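Side-chain contacts in type IV pilus biogenesis factor PilY1 (Pseudomonas aeruginosa, PDB 3HX6), which primes type IV pilus assembly, supports twitching motility and adhesion to host cells, and probably regulates pilus retraction through calcium binding and release: residues 258-261 against 265-268; 277-282 against 371-376; 67-72 against 200-205; 253-258 against 450-455. The protein carries 3 engineered substitutions. All coordinates share one frame; numbering follows the deposited sequence.

Interaction 1 of 4, residues 258-261 against 265-268; sequences DNNS and ADYA. With CA (calcium ion), chain C.
Asp266 OD2 is gripped from two directions: it binds the calcium ion at 2.5 Å and accepts a hydrogen bond from Asn259 N at 2.8 Å. The N-H meets the oxygen nearly along its C-O axis but is bent, at 136°. Asp266 is bidentate, since its OD1 also reaches the metal, and that second oxygen takes a hydrogen bond from His204, which helps fix the rotation of the carboxylate. With CG beside the backbone N (chi1 -54°), the carboxylate is directed toward the opposing loop. From that loop Asp258 OD1 binds calcium at 2.6 Å and Asn260 OD1 at 2.1 Å; water 1, Asp262 and the carbonyl of Val264 complete the shell. Asp258 OD1 and Asn260 OD1 lie 3.0 Å apart, a distance tolerated because both share the cation. Asp258 OD2 accepts from Gly263 N, so one carboxylate serves both metal and loop. Aspartate suits this site as a hard, charged oxygen donor, while asparagine gives a neutral one and probably limits the accumulated negative charge. Beside the metal, Asn259 brings its ND2 to the edge of the Tyr267 ring, in the ring plane, 3.4 Å from CE2; the amide and ring planes are 53° apart, and ND2 donates to Thr376 O. Asp266 and Tyr267 sit opposite the single Ala257, making a classic beta bulge. Ligands at every second residue, from Asp258 to Asp266, make this an EF-hand-like calcium loop, here linking two antiparallel strands in a blade of PilY1's C-terminal beta-propeller domain.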
loop_
_atom_site.group_PDB
_atom_site.type_symbol
_atom_site.label_atom_id
_atom_site.label_comp_id
_atom_site.label_asym_id
_atom_site.label_seq_id
_atom_site.Cartn_x
_atom_site.Cartn_y
_atom_site.Cartn_z
ATOM N N ASP A 258 -4.750 22.174 -9.108
ATOM C CA ASP A 258 -5.766 22.475 -8.107
ATOM C C ASP A 258 -4.983 23.082 -6.950
ATOM O O ASP A 258 -4.438 22.365 -6.115
ATOM C CB ASP A 258 -6.458 21.176 -7.676
ATOM C CG ASP A 258 -7.331 21.356 -6.447
ATOM O OD1 ASP A 258 -7.628 22.510 -6.084
ATOM O OD2 ASP A 258 -7.726 20.335 -5.850
ATOM N N ASN A 259 -4.927 24.406 -6.898
ATOM C CA ASN A 259 -4.137 25.074 -5.881
ATOM C C ASN A 259 -4.749 25.393 -4.523
ATOM O O ASN A 259 -4.180 26.172 -3.758
ATOM C CB ASN A 259 -3.514 26.331 -6.491
ATOM C CG ASN A 259 -2.563 25.999 -7.627
ATOM O OD1 ASN A 259 -2.207 24.838 -7.821
ATOM N ND2 ASN A 259 -2.148 27.010 -8.377
ATOM N N ASN A 260 -5.896 24.800 -4.213
ATOM C CA ASN A 260 -6.515 25.016 -2.911
ATOM C C ASN A 260 -7.048 23.678 -2.413
ATOM O O ASN A 260 -7.934 23.621 -1.568
ATOM C CB ASN A 260 -7.634 26.062 -2.998
ATOM C CG ASN A 260 -8.802 25.611 -3.859
ATOM O OD1 ASN A 260 -8.615 25.055 -4.936
ATOM N ND2 ASN A 260 -10.018 25.868 -3.385
ATOM N N SER A 261 -6.494 22.607 -2.976
ATOM C CA SER A 261 -6.842 21.237 -2.622
ATOM C C SER A 261 -8.321 20.973 -2.369
ATOM O O SER A 261 -8.686 20.474 -1.302
ATOM C CB SER A 261 -6.045 20.810 -1.386
ATOM O OG SER A 261 -4.652 20.866 -1.635
ATOM N N ALA A 265 -10.288 21.729 -10.528
ATOM C CA ALA A 265 -9.161 22.258 -11.292
ATOM C C ALA A 265 -9.202 23.777 -11.445
ATOM O O ALA A 265 -10.235 24.351 -11.792
ATOM C CB ALA A 265 -9.115 21.599 -12.663
ATOM N N ASP A 266 -8.062 24.422 -11.203
ATOM C CA ASP A 266 -7.972 25.874 -11.304
ATOM C C ASP A 266 -7.209 26.354 -12.530
ATOM O O ASP A 266 -7.565 27.374 -13.121
ATOM C CB ASP A 266 -7.326 26.431 -10.044
ATOM C CG ASP A 266 -8.037 25.975 -8.791
ATOM O OD1 ASP A 266 -9.260 26.214 -8.687
ATOM O OD2 ASP A 266 -7.376 25.382 -7.916
ATOM N N TYR A 267 -6.163 25.619 -12.902
ATOM C CA TYR A 267 -5.347 25.944 -14.070
ATOM C C TYR A 267 -5.051 24.664 -14.833
ATOM O O TYR A 267 -5.203 23.564 -14.308
ATOM C CB TYR A 267 -3.986 26.522 -13.666
ATOM C CG TYR A 267 -4.003 27.786 -12.842
ATOM C CD1 TYR A 267 -4.330 29.015 -13.414
ATOM C CD2 TYR A 267 -3.638 27.758 -11.497
ATOM C CE1 TYR A 267 -4.288 30.186 -12.667
ATOM C CE2 TYR A 267 -3.591 28.920 -10.742
ATOM C CZ TYR A 267 -3.915 30.127 -11.330
ATOM O OH TYR A 267 -3.862 31.267 -10.576
ATOM N N ALA A 268 -4.594 24.824 -16.066
ATOM C CA ALA A 268 -4.210 23.695 -16.892
ATOM C C ALA A 268 -2.912 24.131 -17.550
ATOM O O ALA A 268 -2.764 25.294 -17.928
ATOM C CB ALA A 268 -5.278 23.404 -17.958
HETATM CA CA CA C . -9.316 24.327 -6.813
HETATM O O HOH W 1 -11.383 25.522 -6.547
#

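Interaction 2 of 4, residues 277-282 against 371-376; sequences LWRFDL and IWDQQT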
loop_
_atom_site.group_PDB
_atom_site.type_symbol
_atom_site.label_atom_id
_atom_site.label_comp_id
_atom_site.label_asym_id
_atom_site.label_seq_id
_atom_site.Cartn_x
_atom_site.Cartn_y
_atom_site.Cartn_z
ATOM N N LEU A 277 4.973 26.123 -23.787
ATOM C CA LEU A 277 4.349 25.534 -22.606
ATOM C C LEU A 277 3.273 26.544 -22.220
ATOM O O LEU A 277 3.570 27.631 -21.713
ATOM C CB LEU A 277 5.369 25.364 -21.472
ATOM C CG LEU A 277 4.994 24.484 -20.266
ATOM C CD1 LEU A 277 3.790 25.066 -19.538
ATOM C CD2 LEU A 277 4.709 23.062 -20.732
ATOM N N TRP A 278 2.021 26.190 -22.472
ATOM C CA TRP A 278 0.914 27.090 -22.187
ATOM C C TRP A 278 0.242 26.859 -20.848
ATOM O O TRP A 278 0.243 25.749 -20.332
ATOM C CB TRP A 278 -0.172 26.950 -23.259
ATOM C CG TRP A 278 0.300 27.143 -24.656
ATOM C CD1 TRP A 278 0.640 26.171 -25.553
ATOM C CD2 TRP A 278 0.503 28.394 -25.320
ATOM N NE1 TRP A 278 1.041 26.742 -26.743
ATOM C CE2 TRP A 278 0.968 28.105 -26.625
ATOM C CE3 TRP A 278 0.335 29.735 -24.937
ATOM C CZ2 TRP A 278 1.269 29.110 -27.554
ATOM C CZ3 TRP A 278 0.634 30.738 -25.863
ATOM C CH2 TRP A 278 1.096 30.417 -27.158
ATOM N N ARG A 279 -0.313 27.926 -20.281
ATOM C CA ARG A 279 -1.092 27.787 -19.064
ATOM C C ARG A 279 -2.444 28.375 -19.427
ATOM O O ARG A 279 -2.534 29.312 -20.233
ATOM C CB ARG A 279 -0.521 28.548 -17.870
ATOM C CG ARG A 279 -1.165 28.056 -16.564
ATOM C CD ARG A 279 -0.809 28.901 -15.352
ATOM N NE ARG A 279 -1.547 30.159 -15.323
ATOM C CZ ARG A 279 -1.398 31.081 -14.377
ATOM N NH1 ARG A 279 -0.536 30.881 -13.385
ATOM N NH2 ARG A 279 -2.117 32.194 -14.412
ATOM N N PHE A 280 -3.492 27.813 -18.843
ATOM C CA PHE A 280 -4.847 28.260 -19.093
ATOM C C PHE A 280 -5.486 28.509 -17.739
ATOM O O PHE A 280 -5.303 27.722 -16.814
ATOM C CB PHE A 280 -5.628 27.168 -19.833
ATOM C CG PHE A 280 -5.008 26.752 -21.148
ATOM C CD1 PHE A 280 -5.447 27.305 -22.344
ATOM C CD2 PHE A 280 -3.981 25.806 -21.182
ATOM C CE1 PHE A 280 -4.876 26.924 -23.566
ATOM C CE2 PHE A 280 -3.398 25.416 -22.394
ATOM C CZ PHE A 280 -3.848 25.977 -23.590
ATOM N N ASP A 281 -6.206 29.618 -17.619
ATOM C CA ASP A 281 -6.894 29.951 -16.383
ATOM C C ASP A 281 -8.263 29.301 -16.479
ATOM O O ASP A 281 -9.039 29.620 -17.383
ATOM C CB ASP A 281 -7.075 31.464 -16.242
ATOM C CG ASP A 281 -5.770 32.199 -15.964
ATOM O OD1 ASP A 281 -5.794 33.449 -15.948
ATOM O OD2 ASP A 281 -4.728 31.539 -15.762
ATOM N N LEU A 282 -8.556 28.384 -15.563
ATOM C CA LEU A 282 -9.849 27.722 -15.569
ATOM C C LEU A 282 -10.669 28.242 -14.396
ATOM O O LEU A 282 -11.327 27.479 -13.695
ATOM C CB LEU A 282 -9.683 26.194 -15.490
ATOM C CG LEU A 282 -8.823 25.558 -16.596
ATOM C CD1 LEU A 282 -8.865 24.026 -16.477
ATOM C CD2 LEU A 282 -9.324 26.005 -17.979
ATOM N N ILE A 371 10.412 25.286 -14.975
ATOM C CA ILE A 371 10.152 26.722 -15.041
ATOM C C ILE A 371 9.303 27.246 -13.883
ATOM O O ILE A 371 8.258 26.696 -13.558
ATOM C CB ILE A 371 9.436 27.095 -16.357
ATOM C CG1 ILE A 371 10.268 26.640 -17.555
ATOM C CG2 ILE A 371 9.196 28.606 -16.407
ATOM C CD1 ILE A 371 11.645 27.268 -17.634
ATOM N N TRP A 372 9.745 28.338 -13.278
ATOM C CA TRP A 372 9.017 28.912 -12.157
ATOM C C TRP A 372 7.815 29.745 -12.583
ATOM O O TRP A 372 7.966 30.756 -13.258
ATOM C CB TRP A 372 9.958 29.781 -11.326
ATOM C CG TRP A 372 9.399 30.237 -10.012
ATOM C CD1 TRP A 372 8.214 29.863 -9.441
ATOM C CD2 TRP A 372 10.043 31.101 -9.068
ATOM N NE1 TRP A 372 8.085 30.436 -8.202
ATOM C CE2 TRP A 372 9.193 31.199 -7.945
ATOM C CE3 TRP A 372 11.260 31.797 -9.061
ATOM C CZ2 TRP A 372 9.521 31.970 -6.820
ATOM C CZ3 TRP A 372 11.588 32.567 -7.940
ATOM C CH2 TRP A 372 10.719 32.644 -6.837
ATOM N N ASP A 373 6.620 29.299 -12.210
ATOM C CA ASP A 373 5.405 30.059 -12.489
ATOM C C ASP A 373 5.149 30.722 -11.135
ATOM O O ASP A 373 4.755 30.052 -10.189
ATOM C CB ASP A 373 4.232 29.137 -12.834
ATOM C CG ASP A 373 2.968 29.908 -13.168
ATOM O OD1 ASP A 373 2.945 31.140 -12.936
ATOM O OD2 ASP A 373 1.996 29.289 -13.655
ATOM N N GLN A 374 5.386 32.028 -11.037
ATOM C CA GLN A 374 5.209 32.732 -9.767
ATOM C C GLN A 374 3.825 33.321 -9.543
ATOM O O GLN A 374 3.572 33.940 -8.508
ATOM C CB GLN A 374 6.227 33.864 -9.654
ATOM C CG GLN A 374 7.633 33.491 -10.052
ATOM C CD GLN A 374 8.616 34.591 -9.715
ATOM O OE1 GLN A 374 9.633 34.756 -10.380
ATOM N NE2 GLN A 374 8.317 35.345 -8.669
ATOM N N GLN A 375 2.929 33.126 -10.501
ATOM C CA GLN A 375 1.582 33.691 -10.407
ATOM C C GLN A 375 0.531 32.592 -10.373
ATOM O O GLN A 375 -0.298 32.498 -11.268
ATOM C CB GLN A 375 1.336 34.597 -11.611
ATOM C CG GLN A 375 2.407 35.658 -11.796
ATOM C CD GLN A 375 2.195 36.474 -13.056
ATOM O OE1 GLN A 375 2.481 36.020 -14.166
ATOM N NE2 GLN A 375 1.673 37.679 -12.892
ATOM N N THR A 376 0.560 31.779 -9.322
ATOM C CA THR A 376 -0.358 30.653 -9.197
ATOM C C THR A 376 -1.358 30.792 -8.052
ATOM O O THR A 376 -1.919 29.802 -7.592
ATOM C CB THR A 376 0.434 29.351 -8.983
ATOM O OG1 THR A 376 1.186 29.455 -7.767
ATOM C CG2 THR A 376 1.402 29.114 -10.147
HETATM O O HOH W 2 -2.883 33.341 -11.715
#
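Arg279 NH1 serves two acceptors of the other segment at once. It donates to the backbone Gln375 O at 2.7 Å, almost straight at 169°, and to Asp373 OD2 at 3.0 Å, the latter being also a salt bridge. Gln375 O lies in the guanidinium plane, although the donor stands above the plane of the carbonyl; Asp373 OD2 is met on its syn side. The other terminal nitrogen, Arg279 NH2, pairs with Asp281 OD2 at 3.0 Å, so the cation sits between two carboxylates, and water 2 connects NH2 to Gln375 O. A bend at chi3 (76°) in an otherwise extended chain brings the guanidinium edge to Gln375 O, with the two carboxylate oxygens tilted from its plane.

A second shell holds both groups in place. Ser309 OG bonds to Arg279 NE and also to Asp281 OD2, while the ring of Tyr267 makes a cation-pi contact with the guanidinium. Tyr269 OH bonds to Asp373 OD2. The remaining oxygen, Asp373 OD1, accepts from Gln375 N at 3.1 Å in an Asx turn, which shapes the chain where the strand ends and probably helps present Gln375 O to the arginine. Arginine fits here because its several N-H groups can satisfy buried acceptors on different sides; aspartate, being short, can bridge outward and close its own turn. The result is a buried salt-bridge network joining strands 276-281 and 367-373, which belong to successive sheets of the beta-propeller.

Interaction 3 of 4, residues 67-72 against 200-205; sequences PIEPSG and VARLHN
Ile68 and Glu69 close on Arg202 from adjoining positions, one with a methyl group and one with a carboxylate. The tight part is apolar at its base: Ile68 CG2 rests 3.6 Å from Arg202 CG, the two side chains running alongside in opposed senses. Farther along the arginine, Glu69 OE2 forms a salt bridge and hydrogen bond to NE at 2.5 Å, a value short enough that its exact length deserves caution. The oxygen is approached on its syn side, and the carboxylate and guanidinium planes are 49° apart. Bends at chi2 and chi3 of Arg202 and at chi2 of Glu69 (-63°) fold both chains so that NE, rather than the terminal nitrogens, makes the bond. Trp208 NE1 is a second donor to the same Glu69 OE2.

The other side is looser. Water 3 lies between Glu69 OE1 and Arg202 NE, with weak bonds of 3.0 Å and 3.2 Å. Arg202 NH1 reaches its own neighbour Leu203 O at 3.1 Å, also weakly, and has a long, weak ion pair with Asp298. Within the loop, Gly72 N bonds to Glu69 O, closing a type I turn. Arginine suits the site because its aliphatic stem can pack against isoleucine while its head carries charge. All three touching residues are buried, so the opposite charges probably offset each other's desolvation and tie the 67-72 loop electrostatically to the end of strand 199-202.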
loop_
_atom_site.group_PDB
_atom_site.type_symbol
_atom_site.label_atom_id
_atom_site.label_comp_id
_atom_site.label_asym_id
_atom_site.label_seq_id
_atom_site.Cartn_x
_atom_site.Cartn_y
_atom_site.Cartn_z
ATOM N N PRO A 67 -16.475 15.833 -1.017
ATOM C CA PRO A 67 -16.659 17.287 -0.950
ATOM C C PRO A 67 -16.828 17.908 -2.333
ATOM O O PRO A 67 -17.426 18.965 -2.472
ATOM C CB PRO A 67 -15.385 17.771 -0.253
ATOM C CG PRO A 67 -14.963 16.580 0.561
ATOM C CD PRO A 67 -15.211 15.435 -0.375
ATOM N N ILE A 68 -16.299 17.248 -3.356
ATOM C CA ILE A 68 -16.418 17.759 -4.719
ATOM C C ILE A 68 -17.877 17.711 -5.184
ATOM O O ILE A 68 -18.346 18.611 -5.885
ATOM C CB ILE A 68 -15.557 16.935 -5.705
ATOM C CG1 ILE A 68 -14.100 16.914 -5.232
ATOM C CG2 ILE A 68 -15.638 17.542 -7.107
ATOM C CD1 ILE A 68 -13.164 16.104 -6.114
ATOM N N GLU A 69 -18.597 16.667 -4.786
ATOM C CA GLU A 69 -19.990 16.519 -5.194
ATOM C C GLU A 69 -20.929 16.241 -4.017
ATOM O O GLU A 69 -21.243 15.085 -3.711
ATOM C CB GLU A 69 -20.112 15.393 -6.223
ATOM C CG GLU A 69 -19.220 15.560 -7.445
ATOM C CD GLU A 69 -19.553 16.797 -8.259
ATOM O OE1 GLU A 69 -20.686 17.315 -8.141
ATOM O OE2 GLU A 69 -18.680 17.242 -9.035
ATOM N N PRO A 70 -21.405 17.305 -3.355
ATOM C CA PRO A 70 -22.309 17.175 -2.212
ATOM C C PRO A 70 -23.598 16.437 -2.549
ATOM O O PRO A 70 -24.205 15.811 -1.682
ATOM C CB PRO A 70 -22.570 18.628 -1.814
ATOM C CG PRO A 70 -21.308 19.317 -2.224
ATOM C CD PRO A 70 -21.072 18.719 -3.589
ATOM N N SER A 71 -24.017 16.511 -3.808
ATOM C CA SER A 71 -25.249 15.856 -4.224
ATOM C C SER A 71 -25.073 14.358 -4.432
ATOM O O SER A 71 -26.038 13.649 -4.701
ATOM C CB SER A 71 -25.790 16.496 -5.507
ATOM O OG SER A 71 -25.088 16.043 -6.656
ATOM N N GLY A 72 -23.842 13.872 -4.306
ATOM C CA GLY A 72 -23.604 12.450 -4.483
ATOM C C GLY A 72 -23.113 11.795 -3.206
ATOM O O GLY A 72 -22.985 12.452 -2.174
ATOM N N VAL A 200 -9.405 13.878 -16.751
ATOM C CA VAL A 200 -10.818 13.948 -16.424
ATOM C C VAL A 200 -10.869 14.688 -15.104
ATOM O O VAL A 200 -10.278 14.250 -14.122
ATOM C CB VAL A 200 -11.423 12.556 -16.258
ATOM C CG1 VAL A 200 -12.878 12.675 -15.814
ATOM C CG2 VAL A 200 -11.325 11.800 -17.579
ATOM N N ALA A 201 -11.568 15.815 -15.072
ATOM C CA ALA A 201 -11.601 16.583 -13.838
ATOM C C ALA A 201 -12.832 17.438 -13.656
ATOM O O ALA A 201 -13.598 17.671 -14.586
ATOM C CB ALA A 201 -10.350 17.457 -13.753
ATOM N N ARG A 202 -13.007 17.894 -12.426
ATOM C CA ARG A 202 -14.120 18.753 -12.074
ATOM C C ARG A 202 -13.657 20.180 -12.309
ATOM O O ARG A 202 -12.574 20.566 -11.863
ATOM C CB ARG A 202 -14.486 18.563 -10.601
ATOM C CG ARG A 202 -15.588 19.488 -10.115
ATOM C CD ARG A 202 -16.881 19.265 -10.867
ATOM N NE ARG A 202 -18.034 19.496 -10.003
ATOM C CZ ARG A 202 -18.355 20.669 -9.470
ATOM N NH1 ARG A 202 -17.614 21.744 -9.713
ATOM N NH2 ARG A 202 -19.414 20.762 -8.679
ATOM N N LEU A 203 -14.468 20.961 -13.012
ATOM C CA LEU A 203 -14.103 22.340 -13.296
ATOM C C LEU A 203 -15.032 23.331 -12.616
ATOM O O LEU A 203 -16.097 22.964 -12.087
ATOM C CB LEU A 203 -14.093 22.592 -14.812
ATOM C CG LEU A 203 -13.234 21.637 -15.651
ATOM C CD1 LEU A 203 -13.271 22.059 -17.118
ATOM C CD2 LEU A 203 -11.813 21.637 -15.139
ATOM N N HIS A 204 -14.624 24.591 -12.637
ATOM C CA HIS A 204 -15.393 25.649 -12.008
ATOM C C HIS A 204 -16.716 25.971 -12.703
ATOM O O HIS A 204 -17.430 26.868 -12.268
ATOM C CB HIS A 204 -14.526 26.908 -11.883
ATOM C CG HIS A 204 -13.571 26.863 -10.731
ATOM N ND1 HIS A 204 -13.980 27.009 -9.422
ATOM C CD2 HIS A 204 -12.234 26.646 -10.683
ATOM C CE1 HIS A 204 -12.939 26.887 -8.620
ATOM N NE2 HIS A 204 -11.866 26.665 -9.360
ATOM N N ASN A 205 -17.044 25.255 -13.778
ATOM C CA ASN A 205 -18.314 25.504 -14.452
ATOM C C ASN A 205 -19.356 24.574 -13.833
ATOM O O ASN A 205 -20.453 24.406 -14.358
ATOM C CB ASN A 205 -18.195 25.275 -15.968
ATOM C CG ASN A 205 -18.129 23.813 -16.340
ATOM O OD1 ASN A 205 -17.475 23.021 -15.668
ATOM N ND2 ASN A 205 -18.800 23.450 -17.426
HETATM O O HOH W 3 -20.796 18.248 -11.020
#

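Interaction 4 of 4, residues 253-258 against 450-455; sequences SPRLAD and IEDMIA. With CA (calcium ion), chain C.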
loop_
_atom_site.group_PDB
_atom_site.type_symbol
_atom_site.label_atom_id
_atom_site.label_comp_id
_atom_site.label_asym_id
_atom_site.label_seq_id
_atom_site.Cartn_x
_atom_site.Cartn_y
_atom_site.Cartn_z
ATOM N N SER A 253 -0.736 16.741 -24.165
ATOM C CA SER A 253 -1.335 16.349 -22.891
ATOM C C SER A 253 -1.286 17.436 -21.827
ATOM O O SER A 253 -0.218 17.942 -21.484
ATOM C CB SER A 253 -0.639 15.095 -22.351
ATOM O OG SER A 253 -0.484 14.122 -23.367
ATOM N N PRO A 254 -2.450 17.801 -21.270
ATOM C CA PRO A 254 -2.429 18.845 -20.241
ATOM C C PRO A 254 -2.261 18.286 -18.838
ATOM O O PRO A 254 -2.501 17.098 -18.595
ATOM C CB PRO A 254 -3.790 19.508 -20.405
ATOM C CG PRO A 254 -4.667 18.324 -20.727
ATOM C CD PRO A 254 -3.826 17.528 -21.723
ATOM N N ARG A 255 -1.824 19.148 -17.926
ATOM C CA ARG A 255 -1.697 18.791 -16.525
ATOM C C ARG A 255 -2.575 19.815 -15.802
ATOM O O ARG A 255 -2.348 21.022 -15.896
ATOM C CB ARG A 255 -0.254 18.921 -16.034
ATOM C CG ARG A 255 -0.092 18.702 -14.523
ATOM C CD ARG A 255 -0.414 17.261 -14.110
ATOM N NE ARG A 255 0.441 16.313 -14.814
ATOM C CZ ARG A 255 0.378 14.991 -14.685
ATOM N NH1 ARG A 255 -0.508 14.438 -13.863
ATOM N NH2 ARG A 255 1.191 14.219 -15.397
ATOM N N LEU A 256 -3.591 19.342 -15.101
ATOM C CA LEU A 256 -4.464 20.254 -14.381
ATOM C C LEU A 256 -3.895 20.558 -13.006
ATOM O O LEU A 256 -3.255 19.705 -12.388
ATOM C CB LEU A 256 -5.866 19.656 -14.268
ATOM C CG LEU A 256 -6.811 20.087 -15.398
ATOM C CD1 LEU A 256 -6.166 19.866 -16.759
ATOM C CD2 LEU A 256 -8.109 19.322 -15.272
ATOM N N ALA A 257 -4.112 21.783 -12.542
ATOM C CA ALA A 257 -3.622 22.203 -11.234
ATOM C C ALA A 257 -4.790 22.620 -10.358
ATOM O O ALA A 257 -5.693 23.329 -10.807
ATOM C CB ALA A 257 -2.648 23.369 -11.380
ATOM N N ASP A 258 -4.750 22.174 -9.108
ATOM C CA ASP A 258 -5.766 22.475 -8.107
ATOM C C ASP A 258 -4.983 23.082 -6.950
ATOM O O ASP A 258 -4.438 22.365 -6.115
ATOM C CB ASP A 258 -6.458 21.176 -7.676
ATOM C CG ASP A 258 -7.331 21.356 -6.447
ATOM O OD1 ASP A 258 -7.628 22.510 -6.084
ATOM O OD2 ASP A 258 -7.726 20.335 -5.850
ATOM N N ILE A 450 8.371 11.373 -23.906
ATOM C CA ILE A 450 7.039 11.354 -24.498
ATOM C C ILE A 450 5.993 10.875 -23.485
ATOM O O ILE A 450 4.805 11.113 -23.666
ATOM C CB ILE A 450 6.947 10.494 -25.805
ATOM C CG1 ILE A 450 6.886 9.005 -25.481
ATOM C CG2 ILE A 450 8.112 10.828 -26.737
ATOM C CD1 ILE A 450 8.181 8.407 -25.061
ATOM N N GLU A 451 6.444 10.228 -22.412
ATOM C CA GLU A 451 5.548 9.717 -21.363
ATOM C C GLU A 451 5.422 10.699 -20.201
ATOM O O GLU A 451 6.371 11.418 -19.879
ATOM C CB GLU A 451 6.075 8.387 -20.811
ATOM C CG GLU A 451 6.131 7.256 -21.828
ATOM C CD GLU A 451 4.753 6.816 -22.271
ATOM O OE1 GLU A 451 3.950 6.437 -21.392
ATOM O OE2 GLU A 451 4.472 6.847 -23.488
ATOM N N ASP A 452 4.252 10.719 -19.564
ATOM C CA ASP A 452 4.032 11.610 -18.434
ATOM C C ASP A 452 4.973 11.273 -17.282
ATOM O O ASP A 452 5.458 10.147 -17.162
ATOM C CB ASP A 452 2.581 11.533 -17.961
ATOM C CG ASP A 452 1.614 12.143 -18.957
ATOM O OD1 ASP A 452 2.055 12.569 -20.053
ATOM O OD2 ASP A 452 0.405 12.199 -18.642
ATOM N N MET A 453 5.220 12.266 -16.438
ATOM C CA MET A 453 6.118 12.110 -15.312
ATOM C C MET A 453 5.358 12.050 -13.998
ATOM O O MET A 453 4.156 12.312 -13.947
ATOM C CB MET A 453 7.100 13.276 -15.281
ATOM C CG MET A 453 7.771 13.543 -16.618
ATOM S SD MET A 453 8.910 14.937 -16.502
ATOM C CE MET A 453 7.846 16.290 -16.986
ATOM N N ILE A 454 6.075 11.718 -12.931
ATOM C CA ILE A 454 5.476 11.614 -11.607
ATOM C C ILE A 454 6.271 12.412 -10.589
ATOM O O ILE A 454 7.436 12.113 -10.325
ATOM C CB ILE A 454 5.433 10.145 -11.134
ATOM C CG1 ILE A 454 4.683 9.295 -12.162
ATOM C CG2 ILE A 454 4.764 10.056 -9.760
ATOM C CD1 ILE A 454 4.973 7.792 -12.043
ATOM N N ALA A 455 5.637 13.427 -10.021
ATOM C CA ALA A 455 6.279 14.257 -9.017
ATOM C C ALA A 455 5.707 13.852 -7.664
ATOM O O ALA A 455 4.496 13.901 -7.458
ATOM C CB ALA A 455 6.001 15.734 -9.295
HETATM CA CA CA C . -9.316 24.327 -6.813
HETATM O O HOH W 4 1.074 12.397 -22.544
HETATM O O HOH W 5 3.853 14.794 -16.259
HETATM O O HOH W 6 1.703 11.061 -14.285
HETATM O O HOH W 1 -11.383 25.522 -6.547
#
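This is a largely water-mediated polar contact of Arg255 and Ser253 with Asp452 and Met453, close to the spatial centre of the chain, between strand 251-257 at one edge of a propeller sheet and the loop leading into strand 454-456. The direct charge pairing is loose: Arg255 NH2 stands 3.9 Å from Asp452 OD2, a long salt bridge in which the carboxylate oxygen is far from the guanidinium plane, so the pairing rests on charge and not on a directed N-H. The planes of the two groups are 64° apart. Waters supply the closer links. Water 5 accepts from both Arg255 NH2 and Met453 N at 2.9 Å, and water 6 donates to Met453 O at 2.8 Å while taking a weak bond from NH2. Water 4 joins Ser253 OG to Asp452 OD1, donating to the latter at 2.7 Å. Bends at chi2 and chi3 (66° and 58°) curl the long arginine toward the loop, and its NE is held by Pro332 O. Asp452 OD1 is fixed by Ala331 N, and Ser253 OG bonds to Lys197 N. Serine and aspartate, short and polar, can share one water, while Arg255 NH2 has two N-H groups for waters reaching the Met453 backbone. Attraction here is thus mainly long-range and hydrated, and probably less sensitive to exact geometry than a direct bidentate salt bridge.

Overall arrangement
Interactions 1, 2 and 4 draw on neighbouring strands of one blade: 251-257, 267-272 and 276-281. Interaction 1, which holds the calcium, lies among the others, with centres about 11 Å from interaction 2, 12 Å from interaction 3 and 13 Å from interaction 4. Asp258 ends the 253-258 segment, so interaction 4 runs directly into the metal loop. Interaction 3 reaches that loop through Ala265 N to Arg202 O at 2.9 Å and the His204 bond to the calcium ligand Asp266; it meets interaction 4 where Ala201 CB packs 3.3 Å from Leu256 CD2. Interaction 2 joins the loop through Asp266 O and Leu282 N, 2.8 Å apart. Interactions 2 and 4 do not touch, their nearest atoms being about 5 Å apart.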